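Local coordinates for S-M checkpoint control protein RAD4 (PDB 4BMD) that serves as an essential fission-yeast adaptor in DNA replication and the checkpoint coupling S and M phases, the piece modelled being its third and fourth BRCT domains, at residues S156-T159 / R160-Q164; E138-G141 / V142-I146; E121-H124 / L125-L129. One frame throughout, in Å; residues are numbered along the deposited sequence. Where two conformers were deposited one is given.

Interaction 1 of 3, residues S156-T159 / R160-Q164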
loop_
_atom_site.group_PDB
_atom_site.type_symbol
_atom_site.label_atom_id
_atom_site.label_comp_id
_atom_site.label_asym_id
_atom_site.label_seq_id
_atom_site.Cartn_x
_atom_site.Cartn_y
_atom_site.Cartn_z
ATOM N N SER A 156 2.363 5.976 -20.503
ATOM C CA SER A 156 1.828 7.206 -21.064
ATOM C C SER A 156 2.973 8.032 -21.630
ATOM O O SER A 156 4.141 7.752 -21.359
ATOM C CB SER A 156 1.093 8.008 -19.991
ATOM O OG SER A 156 1.990 8.449 -18.986
ATOM N N MET A 157 2.634 9.045 -22.421
ATOM C CA MET A 157 3.618 9.953 -23.000
ATOM C C MET A 157 4.433 10.625 -21.900
ATOM O O MET A 157 5.648 10.794 -22.016
ATOM C CB MET A 157 2.900 11.014 -23.837
ATOM C CG MET A 157 3.801 11.895 -24.686
ATOM S SD MET A 157 2.840 13.150 -25.559
ATOM C CE MET A 157 4.025 13.731 -26.769
ATOM N N LYS A 158 3.743 11.012 -20.833
ATOM C CA LYS A 158 4.379 11.659 -19.694
ATOM C C LYS A 158 5.364 10.712 -19.011
ATOM O O LYS A 158 6.453 11.120 -18.608
ATOM C CB LYS A 158 3.318 12.137 -18.700
ATOM C CG LYS A 158 3.877 12.874 -17.499
ATOM C CD LYS A 158 2.761 13.444 -16.638
ATOM C CE LYS A 158 1.914 14.433 -17.424
ATOM N NZ LYS A 158 0.889 15.093 -16.567
ATOM N N THR A 159 4.976 9.446 -18.891
ATOM C CA THR A 159 5.837 8.428 -18.299
ATOM C C THR A 159 7.098 8.222 -19.134
ATOM O O THR A 159 8.202 8.149 -18.595
ATOM C CB THR A 159 5.094 7.086 -18.132
ATOM O OG1 THR A 159 4.111 7.209 -17.097
ATOM C CG2 THR A 159 6.061 5.973 -17.764
ATOM N N ARG A 160 6.929 8.138 -20.451
ATOM C CA ARG A 160 8.060 7.967 -21.354
ATOM C C ARG A 160 9.025 9.146 -21.266
ATOM O O ARG A 160 10.241 8.967 -21.341
ATOM C CB ARG A 160 7.580 7.777 -22.796
ATOM C CG ARG A 160 6.707 6.550 -23.000
ATOM C CD ARG A 160 6.439 6.298 -24.475
ATOM N NE ARG A 160 5.537 5.167 -24.680
ATOM C CZ ARG A 160 5.929 3.898 -24.738
ATOM N NH1 ARG A 160 7.210 3.590 -24.601
ATOM N NH2 ARG A 160 5.036 2.937 -24.929
ATOM N N PHE A 161 8.480 10.348 -21.107
ATOM C CA PHE A 161 9.299 11.549 -20.959
ATOM C C PHE A 161 10.147 11.468 -19.698
ATOM O O PHE A 161 11.347 11.741 -19.725
ATOM C CB PHE A 161 8.425 12.803 -20.899
ATOM C CG PHE A 161 7.855 13.214 -22.224
ATOM C CD1 PHE A 161 8.410 12.754 -23.406
ATOM C CD2 PHE A 161 6.765 14.067 -22.287
ATOM C CE1 PHE A 161 7.886 13.135 -24.627
ATOM C CE2 PHE A 161 6.235 14.452 -23.505
ATOM C CZ PHE A 161 6.799 13.985 -24.676
ATOM N N LYS A 162 9.510 11.095 -18.592
ATOM C CA LYS A 162 10.188 10.998 -17.305
ATOM C C LYS A 162 11.303 9.962 -17.339
ATOM O O LYS A 162 12.353 10.153 -16.727
ATOM C CB LYS A 162 9.189 10.669 -16.193
ATOM C CG LYS A 162 8.187 11.777 -15.910
ATOM C CD LYS A 162 7.241 11.395 -14.785
ATOM C CE LYS A 162 6.244 12.505 -14.499
ATOM N NZ LYS A 162 5.289 12.136 -13.417
ATOM N N ILE A 163 11.070 8.869 -18.058
ATOM C CA ILE A 163 12.069 7.814 -18.197
ATOM C C ILE A 163 13.305 8.325 -18.932
ATOM O O ILE A 163 14.434 8.094 -18.500
ATOM C CB ILE A 163 11.491 6.583 -18.923
ATOM C CG1 ILE A 163 10.436 5.902 -18.047
ATOM C CG2 ILE A 163 12.594 5.599 -19.277
ATOM C CD1 ILE A 163 9.762 4.717 -18.704
ATOM N N GLN A 164 13.080 9.033 -20.035
ATOM C CA GLN A 164 14.168 9.611 -20.820
ATOM C C GLN A 164 14.976 10.614 -20.004
ATOM O O GLN A 164 16.206 10.584 -20.015
ATOM C CB GLN A 164 13.623 10.277 -22.084
ATOM C CG GLN A 164 12.955 9.315 -23.052
ATOM C CD GLN A 164 12.215 10.027 -24.172
ATOM O OE1 GLN A 164 11.619 9.389 -25.042
ATOM N NE2 GLN A 164 12.245 11.357 -24.151
#
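Arg160 joins Ser156 across the first turn of a helix: its N is hydrogen-bonded to Ser156 O at 3.0 Å with an N-H...O angle of 163°. Ser156 is the N-cap residue, just ahead of the helix. Phe161 N is next, hydrogen-bonded to Met157 O, an oxygen that also sits over one face of the phenyl ring, offset toward its rim. The far end of that ring meets the side chain of Met157. With CG anti to the backbone N (chi1 -171°) and an extended chain beyond, the methionine, in the conformer described here, crosses the phenyl ring at a slant, and its CE comes 3.5 Å from Phe161 CZ. In that same conformer SD stands 5.0 Å from the Phe161 ring centroid and oblique to the ring normal, a Met-aromatic contact of spacing i to i+4. All this belongs to helix 157-168 of the fourth BRCT domain, the crossover between parallel strands 146-149 and 172-175. Lys162 lies side by side with Lys158, the two chains pointing the same way; Lys158 CG and Lys162 CE are 3.8 Å apart, while the ammonium groups stay separate and Lys162 NZ is hydrogen-bonded to NE2 of His113. At Ile163, CG1 rests 3.2 Å from Thr159 O and CD1 reaches across to Thr159 CG2 at 4.0 Å. Thr159 is buried, and its OG1 is hydrogen-bonded to the hydroxyl of Thr115.

Interaction 2 of 3, residues E138-G141 / V142-I146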
loop_
_atom_site.group_PDB
_atom_site.type_symbol
_atom_site.label_atom_id
_atom_site.label_comp_id
_atom_site.label_asym_id
_atom_site.label_seq_id
_atom_site.Cartn_x
_atom_site.Cartn_y
_atom_site.Cartn_z
ATOM N N GLU A 138 6.733 14.846 -5.382
ATOM C CA GLU A 138 5.620 15.072 -6.296
ATOM C C GLU A 138 6.091 15.282 -7.731
ATOM O O GLU A 138 5.330 15.078 -8.676
ATOM C CB GLU A 138 4.784 16.270 -5.837
ATOM C CG GLU A 138 4.075 16.061 -4.507
ATOM C CD GLU A 138 2.989 15.004 -4.582
ATOM O OE1 GLU A 138 2.487 14.738 -5.696
ATOM O OE2 GLU A 138 2.636 14.438 -3.525
ATOM N N PHE A 139 7.346 15.686 -7.892
ATOM C CA PHE A 139 7.880 15.952 -9.222
ATOM C C PHE A 139 9.218 15.268 -9.467
ATOM O O PHE A 139 9.978 15.002 -8.534
ATOM C CB PHE A 139 8.018 17.459 -9.453
ATOM C CG PHE A 139 6.724 18.209 -9.335
ATOM C CD1 PHE A 139 5.884 18.347 -10.429
ATOM C CD2 PHE A 139 6.343 18.776 -8.130
ATOM C CE1 PHE A 139 4.691 19.036 -10.323
ATOM C CE2 PHE A 139 5.151 19.464 -8.017
ATOM C CZ PHE A 139 4.324 19.596 -9.115
ATOM N N LEU A 140 9.498 14.984 -10.734
ATOM C CA LEU A 140 10.782 14.427 -11.125
ATOM C C LEU A 140 11.856 15.507 -11.097
ATOM O O LEU A 140 11.687 16.581 -11.676
ATOM C CB LEU A 140 10.699 13.814 -12.522
ATOM C CG LEU A 140 12.030 13.313 -13.084
ATOM C CD1 LEU A 140 12.552 12.147 -12.257
ATOM C CD2 LEU A 140 11.891 12.927 -14.549
ATOM N N GLY A 141 12.958 15.219 -10.418
ATOM C CA GLY A 141 14.075 16.140 -10.353
ATOM C C GLY A 141 15.377 15.446 -10.693
ATOM O O GLY A 141 15.436 14.218 -10.757
ATOM N N VAL A 142 16.423 16.231 -10.917
ATOM C CA VAL A 142 17.738 15.686 -11.224
ATOM C C VAL A 142 18.269 14.856 -10.055
ATOM O O VAL A 142 18.931 13.835 -10.254
ATOM C CB VAL A 142 18.739 16.811 -11.571
ATOM C CG1 VAL A 142 20.131 16.247 -11.811
ATOM C CG2 VAL A 142 18.261 17.584 -12.790
ATOM N N GLN A 143 17.951 15.284 -8.838
ATOM C CA GLN A 143 18.476 14.635 -7.639
ATOM C C GLN A 143 17.516 13.631 -7.003
ATOM O O GLN A 143 17.384 13.584 -5.780
ATOM C CB GLN A 143 18.894 15.684 -6.606
ATOM C CG GLN A 143 20.056 16.558 -7.044
ATOM C CD GLN A 143 20.499 17.519 -5.959
ATOM O OE1 GLN A 143 19.894 17.586 -4.890
ATOM N NE2 GLN A 143 21.562 18.267 -6.230
ATOM N N ARG A 144 16.852 12.829 -7.828
ATOM C CA ARG A 144 16.016 11.748 -7.320
ATOM C C ARG A 144 16.811 10.448 -7.311
ATOM O O ARG A 144 17.568 10.169 -8.242
ATOM C CB ARG A 144 14.761 11.577 -8.178
ATOM C CG ARG A 144 13.915 12.827 -8.307
ATOM C CD ARG A 144 13.249 13.197 -6.994
ATOM N NE ARG A 144 12.471 14.424 -7.123
ATOM C CZ ARG A 144 12.943 15.636 -6.855
ATOM N NH1 ARG A 144 14.192 15.784 -6.434
ATOM N NH2 ARG A 144 12.167 16.701 -7.003
ATOM N N SER A 145 16.639 9.656 -6.260
ATOM C CA SER A 145 17.315 8.370 -6.164
ATOM C C SER A 145 16.699 7.375 -7.137
ATOM O O SER A 145 17.410 6.633 -7.815
ATOM C CB SER A 145 17.215 7.813 -4.741
ATOM O OG SER A 145 17.655 8.757 -3.783
ATOM N N ILE A 146 15.372 7.366 -7.202
ATOM C CA ILE A 146 14.639 6.354 -7.953
ATOM C C ILE A 146 13.436 6.936 -8.688
ATOM O O ILE A 146 12.652 7.690 -8.111
ATOM C CB ILE A 146 14.113 5.245 -7.012
ATOM C CG1 ILE A 146 15.269 4.465 -6.382
ATOM C CG2 ILE A 146 13.178 4.297 -7.751
ATOM C CD1 ILE A 146 14.825 3.499 -5.303
#
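Arg144 takes hold of the backbone carbonyl of Phe139 with two nitrogens, side-on, both directed at one oxygen. The NE bond is the shorter and straighter, 2.9 Å from Arg144 NE to Phe139 O with an N-H...O angle of 151°, and NE lies in the carbonyl plane. Arg144 NH2 approaches the same Phe139 O at 3.2 Å from well above that plane. The oxygen stays close to the guanidinium plane, at its edge, and the paired bonds should limit rotation of the group. Over one face of the guanidinium sits Gly141 N, offset toward the rim. Gly141 has no side chain, and a CB there would run into Arg144 CZ. The bend that makes this possible is at chi2 (-69°), which folds the arginine back over its own loop and leaves CG 3.2 Å from Gly141 O. Behind it, a type I beta turn from Gly141 to Arg144 reverses the chain. Farther out, Leu140 CD1 packs 4.2 Å from Arg144 CG. This loop of the fourth BRCT domain connects parallel strands 135-137 and 146-149; Leu140 leans on Lys162 and His165 of helix 157-168, and Ile146 pairs through its backbone with Ser111 and His113 of strand 111-115.

Interaction 3 of 3, residues E121-H124 / L125-L129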
loop_
_atom_site.group_PDB
_atom_site.type_symbol
_atom_site.label_atom_id
_atom_site.label_comp_id
_atom_site.label_asym_id
_atom_site.label_seq_id
_atom_site.Cartn_x
_atom_site.Cartn_y
_atom_site.Cartn_z
ATOM N N GLU A 121 -4.495 3.985 -5.851
ATOM C CA GLU A 121 -3.260 3.213 -5.824
ATOM C C GLU A 121 -2.065 4.132 -5.616
ATOM O O GLU A 121 -1.157 3.817 -4.848
ATOM C CB GLU A 121 -3.087 2.399 -7.108
ATOM C CG GLU A 121 -1.926 1.415 -7.046
ATOM C CD GLU A 121 -1.741 0.638 -8.334
ATOM O OE1 GLU A 121 -2.209 1.113 -9.391
ATOM O OE2 GLU A 121 -1.129 -0.450 -8.287
ATOM N N LEU A 122 -2.078 5.273 -6.299
ATOM C CA LEU A 122 -1.026 6.272 -6.152
ATOM C C LEU A 122 -0.988 6.819 -4.732
ATOM O O LEU A 122 0.081 6.951 -4.137
ATOM C CB LEU A 122 -1.236 7.420 -7.141
ATOM C CG LEU A 122 -0.334 8.643 -6.956
ATOM C CD1 LEU A 122 1.133 8.269 -7.106
ATOM C CD2 LEU A 122 -0.713 9.738 -7.939
ATOM N N SER A 123 -2.164 7.131 -4.197
ATOM C CA SER A 123 -2.281 7.685 -2.853
ATOM C C SER A 123 -1.767 6.713 -1.795
ATOM O O SER A 123 -1.016 7.099 -0.900
ATOM C CB SER A 123 -3.733 8.064 -2.558
ATOM O OG SER A 123 -3.856 8.637 -1.268
ATOM N N HIS A 124 -2.174 5.453 -1.904
ATOM C CA HIS A 124 -1.741 4.422 -0.969
ATOM C C HIS A 124 -0.249 4.133 -1.100
ATOM O O HIS A 124 0.429 3.857 -0.109
ATOM C CB HIS A 124 -2.542 3.136 -1.177
ATOM C CG HIS A 124 -3.977 3.243 -0.763
ATOM N ND1 HIS A 124 -4.972 2.470 -1.321
ATOM C CD2 HIS A 124 -4.581 4.028 0.158
ATOM C CE1 HIS A 124 -6.130 2.778 -0.764
ATOM N NE2 HIS A 124 -5.921 3.722 0.138
ATOM N N LEU A 125 0.259 4.201 -2.328
ATOM C CA LEU A 125 1.669 3.931 -2.583
ATOM C C LEU A 125 2.567 4.994 -1.959
ATOM O O LEU A 125 3.626 4.679 -1.416
ATOM C CB LEU A 125 1.936 3.825 -4.084
ATOM C CG LEU A 125 3.316 3.291 -4.466
ATOM C CD1 LEU A 125 3.567 1.960 -3.780
ATOM C CD2 LEU A 125 3.433 3.147 -5.972
ATOM N N LYS A 126 2.141 6.251 -2.041
ATOM C CA LYS A 126 2.875 7.349 -1.420
ATOM C C LYS A 126 2.969 7.148 0.086
ATOM O O LYS A 126 4.046 7.264 0.673
ATOM C CB LYS A 126 2.198 8.690 -1.711
ATOM C CG LYS A 126 2.289 9.147 -3.156
ATOM C CD LYS A 126 1.644 10.514 -3.331
ATOM C CE LYS A 126 1.770 11.009 -4.763
ATOM N NZ LYS A 126 1.122 12.337 -4.954
ATOM N N LYS A 127 1.834 6.840 0.705
ATOM C CA LYS A 127 1.771 6.640 2.148
ATOM C C LYS A 127 2.586 5.424 2.568
ATOM O O LYS A 127 3.247 5.438 3.607
ATOM C CB LYS A 127 0.319 6.492 2.601
ATOM C CG LYS A 127 -0.535 7.718 2.322
ATOM C CD LYS A 127 -1.998 7.480 2.667
ATOM C CE LYS A 127 -2.824 8.735 2.427
ATOM N NZ LYS A 127 -4.274 8.506 2.668
ATOM N N ALA A 128 2.535 4.376 1.753
ATOM C CA ALA A 128 3.291 3.160 2.023
ATOM C C ALA A 128 4.789 3.446 2.020
ATOM O O ALA A 128 5.500 3.072 2.950
ATOM C CB ALA A 128 2.952 2.086 1.005
ATOM N N LEU A 129 5.259 4.117 0.975
ATOM C CA LEU A 129 6.677 4.443 0.848
ATOM C C LEU A 129 7.139 5.415 1.928
ATOM O O LEU A 129 8.302 5.396 2.333
ATOM C CB LEU A 129 6.972 5.016 -0.540
ATOM C CG LEU A 129 6.996 4.004 -1.687
ATOM C CD1 LEU A 129 7.041 4.711 -3.032
ATOM C CD2 LEU A 129 8.185 3.069 -1.532
HETATM O O HOH W 1 -5.205 7.135 0.345
#
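Leu122 and Lys126 are one turn apart on helix 119-131, and their side chains cross at a slant, the leucine methyl CD1 meeting the lysine methylene CE at 3.7 Å. The helix is the crossover between parallel strands 111-115 and 135-137 in the fourth BRCT domain. Leucine and lysine leave the backbone by different routes: Leu122 has CG anti to its N, whereas in Lys126 CG lies anti to the carbonyl carbon (chi1 -69°), which brings the start of the chain close to Leu122 O, with CG 3.3 Å from that oxygen. From there the lysine runs out fully extended, with CE set against the Leu122 methyl and the charge at the tip, where NZ forms a salt bridge with OE1 of Glu138 in the conformer described. With an alanine in place of this lysine, the Glu138 carboxylate would probably lose its lysine partner and the side of Leu122 that Lys126 CE now packs against would be exposed. Leu125 turns another way, its side chain packing on Leu114, Leu179 and Trp180 between sheet and neighbouring helix. His124 faces the other BRCT repeat: its ring stacks with Trp75 and its NE2 is hydrogen-bonded to Glu78, so this side of helix 119-131 meets helix 74-82. The main chain underneath is regular, with Leu125 N, Lys126 N, Lys127 N and Ala128 N each hydrogen-bonded to the carbonyl four residues back; Ala128 N to His124 O is 2.9 Å. Lys127 is extended like Lys126 and runs beside Ser123, with Lys127 CE 3.8 Å from Ser123 OG. Their polar ends do not bond directly. A single water joins them, lying 2.6 Å from Ser123 OG and accepting a hydrogen bond from Lys127 NZ at 2.9 Å.

In the fold
All three interactions lie in the fourth BRCT domain, whose four-stranded parallel sheet runs in the order 135-137, 111-115, 146-149, 172-175. Along the chain interaction 3 comes first, on helix 119-131, then interaction 2 in the loop between strands 135-137 and 146-149, then interaction 1 on helix 157-168. The centres of interactions 1 and 2 are about 13 Å apart, and the two touch by packing. The centres of interactions 2 and 3 are about 17 Å apart, and a salt bridge joins them. The loop thus ties together the two crossover helices, whose own contacts do not touch. Helix 119-131 also packs against helix 74-82 of the third BRCT domain, making the two domains one joined unit.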